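Local coordinates for Dna-binding protein RAP1 (Saccharomyces cerevisiae, PDB 4BJT) that binds DNA, probably to repress or activate transcription, and through its C-terminal domain binds the telomere protein Rif1, at residues T88-I99 with L137-F148. Numbering follows the deposited sequence.
Sequences TRQFMDKLHEVI and LMVFPRYFLNMF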
ATOM      1  N   THR C  88      -5.725 -16.081   4.611  1.00 16.51           N
ATOM      2  CA  THR C  88      -5.563 -14.674   4.253  1.00 15.33           C
ATOM      3  C   THR C  88      -6.148 -13.793   5.351  1.00 17.52           C
ATOM      4  O   THR C  88      -5.552 -12.784   5.717  1.00 16.88           O
ATOM      5  CB  THR C  88      -6.200 -14.382   2.890  1.00 16.89           C
ATOM      6  OG1 THR C  88      -5.558 -15.219   1.947  1.00 19.17           O
ATOM      7  CG2 THR C  88      -6.068 -12.914   2.484  1.00 18.67           C
ATOM      8  N   ARG C  89      -7.306 -14.191   5.903  1.00 16.77           N
ATOM      9  CA  ARG C  89      -7.944 -13.418   6.962  1.00 16.92           C
ATOM     10  C   ARG C  89      -7.006 -13.276   8.174  1.00 18.34           C
ATOM     11  O   ARG C  89      -6.930 -12.199   8.759  1.00 17.93           O
ATOM     12  CB  ARG C  89      -9.283 -14.056   7.358  1.00 17.96           C
ATOM     13  CG  ARG C  89     -10.039 -13.269   8.406  1.00 21.56           C
ATOM     14  CD  ARG C  89     -11.341 -13.938   8.738  1.00 24.90           C
ATOM     15  NE  ARG C  89     -12.324 -13.844   7.655  1.00 24.73           N
ATOM     16  CZ  ARG C  89     -13.154 -12.813   7.449  1.00 25.95           C
ATOM     17  NH1 ARG C  89     -13.111 -11.749   8.232  1.00 26.46           N
ATOM     18  NH2 ARG C  89     -14.017 -12.840   6.445  1.00 30.09           N
ATOM     19  N   GLN C  90      -6.308 -14.340   8.552  1.00 15.94           N
ATOM     20  CA  GLN C  90      -5.427 -14.282   9.712  1.00 16.33           C
ATOM     21  C   GLN C  90      -4.302 -13.276   9.477  1.00 17.33           C
ATOM     22  O   GLN C  90      -3.979 -12.473  10.363  1.00 18.11           O
ATOM     23  CB  GLN C  90      -4.887 -15.651  10.083  1.00 17.49           C
ATOM     24  CG  GLN C  90      -4.217 -15.626  11.454  1.00 19.93           C
ATOM     25  CD  GLN C  90      -3.785 -17.003  11.879  1.00 31.19           C
ATOM     26  OE1 GLN C  90      -3.148 -17.706  11.116  1.00 29.99           O
ATOM     27  NE2 GLN C  90      -4.227 -17.467  13.052  1.00 35.30           N
ATOM     28  N   PHE C  91      -3.709 -13.297   8.274  1.00 16.88           N
ATOM     29  CA  PHE C  91      -2.676 -12.327   7.910  1.00 15.34           C
ATOM     30  C   PHE C  91      -3.232 -10.909   7.968  1.00 18.15           C
ATOM     31  O   PHE C  91      -2.624 -10.025   8.569  1.00 17.36           O
ATOM     32  CB  PHE C  91      -2.119 -12.625   6.510  1.00 15.13           C
ATOM     33  CG  PHE C  91      -1.324 -11.492   5.897  1.00 14.88           C
ATOM     34  CD1 PHE C  91      -0.021 -11.226   6.308  1.00 17.56           C
ATOM     35  CD2 PHE C  91      -1.877 -10.691   4.925  1.00 16.86           C
ATOM     36  CE1 PHE C  91       0.700 -10.167   5.758  1.00 16.86           C
ATOM     37  CE2 PHE C  91      -1.167  -9.618   4.396  1.00 18.64           C
ATOM     38  CZ  PHE C  91       0.139  -9.394   4.780  1.00 17.39           C
ATOM     39  N   MET C  92      -4.401 -10.684   7.374  1.00 16.19           N
ATOM     40  CA  MET C  92      -4.983  -9.344   7.304  1.00 16.11           C
ATOM     41  C   MET C  92      -5.306  -8.834   8.698  1.00 19.47           C
ATOM     42  O   MET C  92      -5.120  -7.653   8.970  1.00 19.22           O
ATOM     43  CB  MET C  92      -6.260  -9.322   6.442  1.00 17.89           C
ATOM     44  CG  MET C  92      -6.023  -9.654   4.989  1.00 18.07           C
ATOM     45  SD  MET C  92      -4.867  -8.532   4.128  1.00 21.61           S
ATOM     46  CE  MET C  92      -5.599  -7.011   4.405  1.00 19.99           C
ATOM     47  N   ASP C  93      -5.781  -9.689   9.576  1.00 18.96           N
ATOM     48  CA  ASP C  93      -6.106  -9.267  10.920  1.00 20.28           C
ATOM     49  C   ASP C  93      -4.829  -8.912  11.713  1.00 22.88           C
ATOM     50  O   ASP C  93      -4.850  -7.931  12.457  1.00 22.34           O
ATOM     51  CB  ASP C  93      -6.988 -10.306  11.622  1.00 24.36           C
ATOM     52  CG  ASP C  93      -8.393 -10.421  11.009  1.00 28.88           C
ATOM     53  OD1 ASP C  93      -8.729  -9.620  10.118  1.00 32.97           O
ATOM     54  OD2 ASP C  93      -9.097 -11.391  11.319  1.00 37.25           O
ATOM     55  N   LYS C  94      -3.696  -9.626  11.492  1.00 19.90           N
ATOM     56  CA  LYS C  94      -2.427  -9.249  12.137  1.00 19.47           C
ATOM     57  C   LYS C  94      -1.927  -7.920  11.570  1.00 22.30           C
ATOM     58  O   LYS C  94      -1.442  -7.078  12.320  1.00 22.53           O
ATOM     59  CB  LYS C  94      -1.358 -10.341  11.983  1.00 20.88           C
ATOM     60  CG  LYS C  94      -0.144 -10.124  12.858  1.00 22.61           C
ATOM     61  CD  LYS C  94      -0.474 -10.305  14.342  1.00 26.45           C
ATOM     62  CE  LYS C  94       0.701 -10.043  15.236  1.00 51.28           C
ATOM     63  NZ  LYS C  94       0.458 -10.528  16.633  1.00 64.18           N
ATOM     64  N   LEU C  95      -2.060  -7.736  10.257  1.00 17.64           N
ATOM     65  CA  LEU C  95      -1.657  -6.498   9.586  1.00 17.51           C
ATOM     66  C   LEU C  95      -2.428  -5.334  10.212  1.00 22.56           C
ATOM     67  O   LEU C  95      -1.822  -4.323  10.556  1.00 21.77           O
ATOM     68  CB  LEU C  95      -1.906  -6.609   8.085  1.00 16.12           C
ATOM     69  CG  LEU C  95      -1.611  -5.342   7.274  1.00 19.92           C
ATOM     70  CD1 LEU C  95      -0.114  -5.009   7.308  1.00 21.47           C
ATOM     71  CD2 LEU C  95      -2.051  -5.511   5.857  1.00 22.67           C
ATOM     72  N   HIS C  96      -3.762  -5.496  10.401  0.55 20.22           N
ATOM     73  CA  HIS C  96      -4.600  -4.466  11.046  0.55 22.44           C
ATOM     74  C   HIS C  96      -4.053  -4.103  12.426  0.55 27.12           C
ATOM     75  O   HIS C  96      -3.956  -2.922  12.752  0.55 27.45           O
ATOM     76  CB  HIS C  96      -6.057  -4.949  11.182  0.55 24.79           C
ATOM     77  CG  HIS C  96      -6.966  -3.962  11.852  0.55 30.26           C
ATOM     78  ND1 HIS C  96      -7.279  -4.061  13.203  0.55 34.30           N
ATOM     79  CD2 HIS C  96      -7.563  -2.859  11.349  0.55 32.42           C
ATOM     80  CE1 HIS C  96      -8.083  -3.039  13.463  0.55 33.92           C
ATOM     81  NE2 HIS C  96      -8.276  -2.287  12.378  0.55 33.44           N
ATOM     82  N   GLU C  97      -3.703  -5.105  13.230  1.00 24.11           N
ATOM     83  CA  GLU C  97      -3.150  -4.896  14.576  1.00 27.24           C
ATOM     84  C   GLU C  97      -1.829  -4.082  14.525  1.00 30.53           C
ATOM     85  O   GLU C  97      -1.679  -3.108  15.280  1.00 31.03           O
ATOM     86  CB  GLU C  97      -2.960  -6.256  15.274  1.00 28.76           C
ATOM     87  CG  GLU C  97      -2.557  -6.209  16.734  1.00 46.02           C
ATOM     88  CD  GLU C  97      -2.307  -7.575  17.353  1.00 75.00           C
ATOM     89  OE1 GLU C  97      -2.752  -8.594  16.775  1.00 56.86           O
ATOM     90  OE2 GLU C  97      -1.678  -7.624  18.435  1.00 81.47           O
ATOM     91  N   VAL C  98      -0.936  -4.386  13.569  1.00 24.98           N
ATOM     92  CA  VAL C  98       0.329  -3.646  13.444  1.00 26.18           C
ATOM     93  C   VAL C  98       0.084  -2.199  13.052  1.00 31.52           C
ATOM     94  O   VAL C  98       0.579  -1.280  13.723  1.00 32.59           O
ATOM     95  CB  VAL C  98       1.279  -4.308  12.413  1.00 29.12           C
ATOM     96  CG1 VAL C  98       2.508  -3.423  12.146  1.00 29.20           C
ATOM     97  CG2 VAL C  98       1.720  -5.690  12.885  1.00 29.08           C
ATOM     98  N   ILE C  99      -0.660  -1.993  11.959  1.00 26.72           N
ATOM     99  CA  ILE C  99      -0.855  -0.638  11.431  1.00 29.16           C
ATOM    100  C   ILE C  99      -1.758   0.226  12.314  1.00 37.11           C
ATOM    101  O   ILE C  99      -1.751   1.447  12.114  1.00 40.95           O
ATOM    102  CB  ILE C  99      -1.293  -0.610   9.951  1.00 31.64           C
ATOM    103  CG1 ILE C  99      -2.732  -1.139   9.771  1.00 33.35           C
ATOM    104  CG2 ILE C  99      -0.255  -1.331   9.048  1.00 28.62           C
ATOM    105  CD1 ILE C  99      -3.183  -1.172   8.401  1.00 37.68           C
ATOM    106  N   LEU C 137      -0.848   4.943   5.872  1.00 25.16           N
ATOM    107  CA  LEU C 137      -0.944   3.597   6.461  1.00 26.79           C
ATOM    108  C   LEU C 137      -2.292   2.954   6.282  1.00 30.24           C
ATOM    109  O   LEU C 137      -2.357   1.719   6.237  1.00 29.70           O
ATOM    110  CB  LEU C 137      -0.661   3.592   7.972  1.00 29.55           C
ATOM    111  CG  LEU C 137       0.661   4.082   8.477  1.00 37.46           C
ATOM    112  CD1 LEU C 137       0.872   3.610   9.894  1.00 38.78           C
ATOM    113  CD2 LEU C 137       1.787   3.651   7.606  1.00 43.14           C
ATOM    114  N   MET C 138      -3.357   3.751   6.176  1.00 29.14           N
ATOM    115  CA  MET C 138      -4.721   3.230   6.024  1.00 31.79           C
ATOM    116  C   MET C 138      -4.932   2.487   4.710  1.00 30.75           C
ATOM    117  O   MET C 138      -5.926   1.771   4.597  1.00 30.90           O
ATOM    118  CB  MET C 138      -5.758   4.368   6.140  1.00 37.06           C
ATOM    119  CG  MET C 138      -5.725   5.104   7.479  1.00 45.64           C
ATOM    120  SD  MET C 138      -6.334   4.128   8.888  1.00 55.21           S
ATOM    121  CE  MET C 138      -4.810   3.188   9.388  1.00 51.59           C
ATOM    122  N   VAL C 139      -4.046   2.682   3.711  1.00 22.15           N
ATOM    123  CA  VAL C 139      -4.153   2.028   2.411  1.00 21.52           C
ATOM    124  C   VAL C 139      -3.314   0.705   2.393  1.00 22.35           C
ATOM    125  O   VAL C 139      -3.385  -0.038   1.419  1.00 21.88           O
ATOM    126  CB  VAL C 139      -3.792   3.047   1.293  1.00 27.52           C
ATOM    127  CG1 VAL C 139      -4.034   2.466  -0.088  1.00 27.66           C
ATOM    128  CG2 VAL C 139      -4.598   4.344   1.450  1.00 29.41           C
ATOM    129  N   PHE C 140      -2.553   0.364   3.472  1.00 20.26           N
ATOM    130  CA  PHE C 140      -1.781  -0.906   3.494  1.00 21.31           C
ATOM    131  C   PHE C 140      -2.655  -2.120   3.282  1.00 22.37           C
ATOM    132  O   PHE C 140      -2.344  -2.987   2.457  1.00 20.98           O
ATOM    133  CB  PHE C 140      -1.021  -1.091   4.811  1.00 23.88           C
ATOM    134  CG  PHE C 140       0.459  -1.004   4.660  1.00 25.14           C
ATOM    135  CD1 PHE C 140       1.178  -2.071   4.193  1.00 30.61           C
ATOM    136  CD2 PHE C 140       1.133   0.149   4.988  1.00 31.79           C
ATOM    137  CE1 PHE C 140       2.568  -2.003   4.068  1.00 32.36           C
ATOM    138  CE2 PHE C 140       2.507   0.229   4.822  1.00 33.98           C
ATOM    139  CZ  PHE C 140       3.216  -0.863   4.394  1.00 30.95           C
ATOM    140  N   PRO C 141      -3.776  -2.263   4.011  1.00 20.42           N
ATOM    141  CA  PRO C 141      -4.615  -3.457   3.792  1.00 19.76           C
ATOM    142  C   PRO C 141      -5.132  -3.565   2.361  1.00 21.05           C
ATOM    143  O   PRO C 141      -5.121  -4.633   1.751  1.00 19.75           O
ATOM    144  CB  PRO C 141      -5.731  -3.296   4.824  1.00 21.60           C
ATOM    145  CG  PRO C 141      -5.107  -2.465   5.896  1.00 26.33           C
ATOM    146  CD  PRO C 141      -4.296  -1.452   5.116  1.00 22.58           C
ATOM    147  N   ARG C 142      -5.525  -2.428   1.795  1.00 20.55           N
ATOM    148  CA  ARG C 142      -5.995  -2.358   0.434  1.00 19.31           C
ATOM    149  C   ARG C 142      -4.920  -2.883  -0.532  1.00 17.91           C
ATOM    150  O   ARG C 142      -5.228  -3.559  -1.513  1.00 16.81           O
ATOM    151  CB  ARG C 142      -6.290  -0.866   0.114  1.00 20.35           C
ATOM    152  CG  ARG C 142      -6.935  -0.693  -1.194  1.00 22.84           C
ATOM    153  CD  ARG C 142      -7.268   0.774  -1.481  1.00 18.43           C
ATOM    154  NE  ARG C 142      -8.217   1.316  -0.511  1.00 19.68           N
ATOM    155  CZ  ARG C 142      -8.740   2.544  -0.578  1.00 22.76           C
ATOM    156  NH1 ARG C 142      -8.346   3.389  -1.516  1.00 19.84           N
ATOM    157  NH2 ARG C 142      -9.638   2.943   0.316  1.00 21.65           N
ATOM    158  N   TYR C 143      -3.663  -2.524  -0.283  1.00 16.15           N
ATOM    159  CA  TYR C 143      -2.567  -2.951  -1.140  1.00 14.73           C
ATOM    160  C   TYR C 143      -2.527  -4.464  -1.188  1.00 17.47           C
ATOM    161  O   TYR C 143      -2.553  -5.048  -2.272  1.00 17.51           O
ATOM    162  CB  TYR C 143      -1.238  -2.371  -0.647  1.00 17.38           C
ATOM    163  CG  TYR C 143      -0.085  -2.634  -1.594  1.00 17.23           C
ATOM    164  CD1 TYR C 143       0.491  -3.900  -1.693  1.00 18.07           C
ATOM    165  CD2 TYR C 143       0.368  -1.646  -2.460  1.00 15.86           C
ATOM    166  CE1 TYR C 143       1.516  -4.155  -2.592  1.00 15.77           C
ATOM    167  CE2 TYR C 143       1.439  -1.873  -3.322  1.00 17.59           C
ATOM    168  CZ  TYR C 143       2.005  -3.128  -3.396  1.00 19.68           C
ATOM    169  OH  TYR C 143       3.035  -3.303  -4.287  1.00 22.46           O
ATOM    170  N   PHE C 144      -2.489  -5.108  -0.031  1.00 16.51           N
ATOM    171  CA  PHE C 144      -2.387  -6.588  -0.021  1.00 15.97           C
ATOM    172  C   PHE C 144      -3.627  -7.277  -0.550  1.00 17.65           C
ATOM    173  O   PHE C 144      -3.501  -8.234  -1.309  1.00 17.25           O
ATOM    174  CB  PHE C 144      -2.032  -7.102   1.376  1.00 16.31           C
ATOM    175  CG  PHE C 144      -0.613  -6.786   1.747  1.00 16.64           C
ATOM    176  CD1 PHE C 144       0.433  -7.448   1.146  1.00 19.20           C
ATOM    177  CD2 PHE C 144      -0.321  -5.786   2.648  1.00 18.86           C
ATOM    178  CE1 PHE C 144       1.753  -7.127   1.457  1.00 19.49           C
ATOM    179  CE2 PHE C 144       1.005  -5.451   2.934  1.00 22.70           C
ATOM    180  CZ  PHE C 144       2.026  -6.130   2.339  1.00 20.61           C
ATOM    181  N   LEU C 145      -4.839  -6.815  -0.188  1.00 15.34           N
ATOM    182  CA  LEU C 145      -6.029  -7.487  -0.702  1.00 16.25           C
ATOM    183  C   LEU C 145      -6.062  -7.467  -2.207  1.00 16.91           C
ATOM    184  O   LEU C 145      -6.424  -8.461  -2.827  1.00 18.78           O
ATOM    185  CB  LEU C 145      -7.305  -6.840  -0.179  1.00 18.34           C
ATOM    186  CG  LEU C 145      -7.602  -7.051   1.302  1.00 22.19           C
ATOM    187  CD1 LEU C 145      -8.641  -6.027   1.801  1.00 23.04           C
ATOM    188  CD2 LEU C 145      -8.068  -8.486   1.569  1.00 20.00           C
ATOM    189  N   ASN C 146      -5.738  -6.307  -2.814  1.00 15.99           N
ATOM    190  CA  ASN C 146      -5.797  -6.177  -4.267  1.00 17.14           C
ATOM    191  C   ASN C 146      -4.637  -6.896  -4.944  1.00 19.78           C
ATOM    192  O   ASN C 146      -4.834  -7.544  -5.962  1.00 19.92           O
ATOM    193  CB  ASN C 146      -5.927  -4.713  -4.674  1.00 16.07           C
ATOM    194  CG  ASN C 146      -7.320  -4.218  -4.366  1.00 18.11           C
ATOM    195  OD1 ASN C 146      -8.220  -4.326  -5.187  1.00 20.09           O
ATOM    196  ND2 ASN C 146      -7.523  -3.720  -3.185  1.00 17.28           N
ATOM    197  N   MET C 147      -3.443  -6.845  -4.365  1.00 17.03           N
ATOM    198  CA  MET C 147      -2.296  -7.597  -4.860  1.00 16.45           C
ATOM    199  C   MET C 147      -2.637  -9.078  -4.913  1.00 20.03           C
ATOM    200  O   MET C 147      -2.413  -9.753  -5.917  1.00 19.74           O
ATOM    201  CB  MET C 147      -1.099  -7.366  -3.921  1.00 18.18           C
ATOM    202  CG  MET C 147       0.135  -8.220  -4.270  1.00 20.82           C
ATOM    203  SD  MET C 147       1.268  -8.121  -2.869  1.00 24.14           S
ATOM    204  CE  MET C 147       2.629  -9.249  -3.356  1.00 22.52           C
ATOM    205  N   PHE C 148      -3.169  -9.588  -3.821  1.00 18.22           N
ATOM    206  CA  PHE C 148      -3.487 -11.005  -3.732  1.00 17.07           C
ATOM    207  C   PHE C 148      -4.644 -11.421  -4.624  1.00 22.41           C
ATOM    208  O   PHE C 148      -4.556 -12.477  -5.263  1.00 23.92           O
ATOM    209  CB  PHE C 148      -3.807 -11.396  -2.295  1.00 16.78           C
ATOM    210  CG  PHE C 148      -2.749 -11.195  -1.232  1.00 15.70           C
ATOM    211  CD1 PHE C 148      -1.403 -11.149  -1.564  1.00 17.36           C
ATOM    212  CD2 PHE C 148      -3.072 -11.321   0.109  1.00 19.93           C
ATOM    213  CE1 PHE C 148      -0.428 -11.070  -0.569  1.00 18.53           C
ATOM    214  CE2 PHE C 148      -2.098 -11.249   1.088  1.00 20.19           C
ATOM    215  CZ  PHE C 148      -0.779 -11.184   0.737  1.00 18.77           C
TER
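Phe91 drives its ring edge into the face of Phe144 where helix 88-99 runs nearly antiparallel (162°) to helix 140-148, a helix-helix pair in the all-helical C-terminal domain of Rap1. The T-shaped pair has centroids 5.3 Å apart and planes at 83°; CZ of Phe91 sits over the centre of the Phe144 ring. With CG anti to the backbone N (chi1 165°), the Phe91 ring reaches across the interface, and its CE2 also lies 3.8 Å from CE2 of Phe148, completing an aromatic cluster. Leucine in place of Phe91 would probably leave the face of Phe144 without its edge partner and open a gap beside Phe148. Beside the cluster, Met92 bends at chi2 and chi3 to bring CE to 3.7 Å from CG of Leu145, and Leu95 CD2 rests 3.7 Å from CD2 of Phe144. Ile129 of helix 123-132 also packs on Phe144, and Leu115 of helix 108-119 on Leu95. The looser, solvent-facing margin lies at exposed Met138, whose CE stays 4.5 Å from O of Ile99; Met138 packs on the bound peptide, to which buried Leu137 hydrogen-bonds through its backbone. Close by, packing tightens again: CD1 of Ile99 presses against the ring of Pro141, 3.4 Å from its CG, tighter than usual for two carbons.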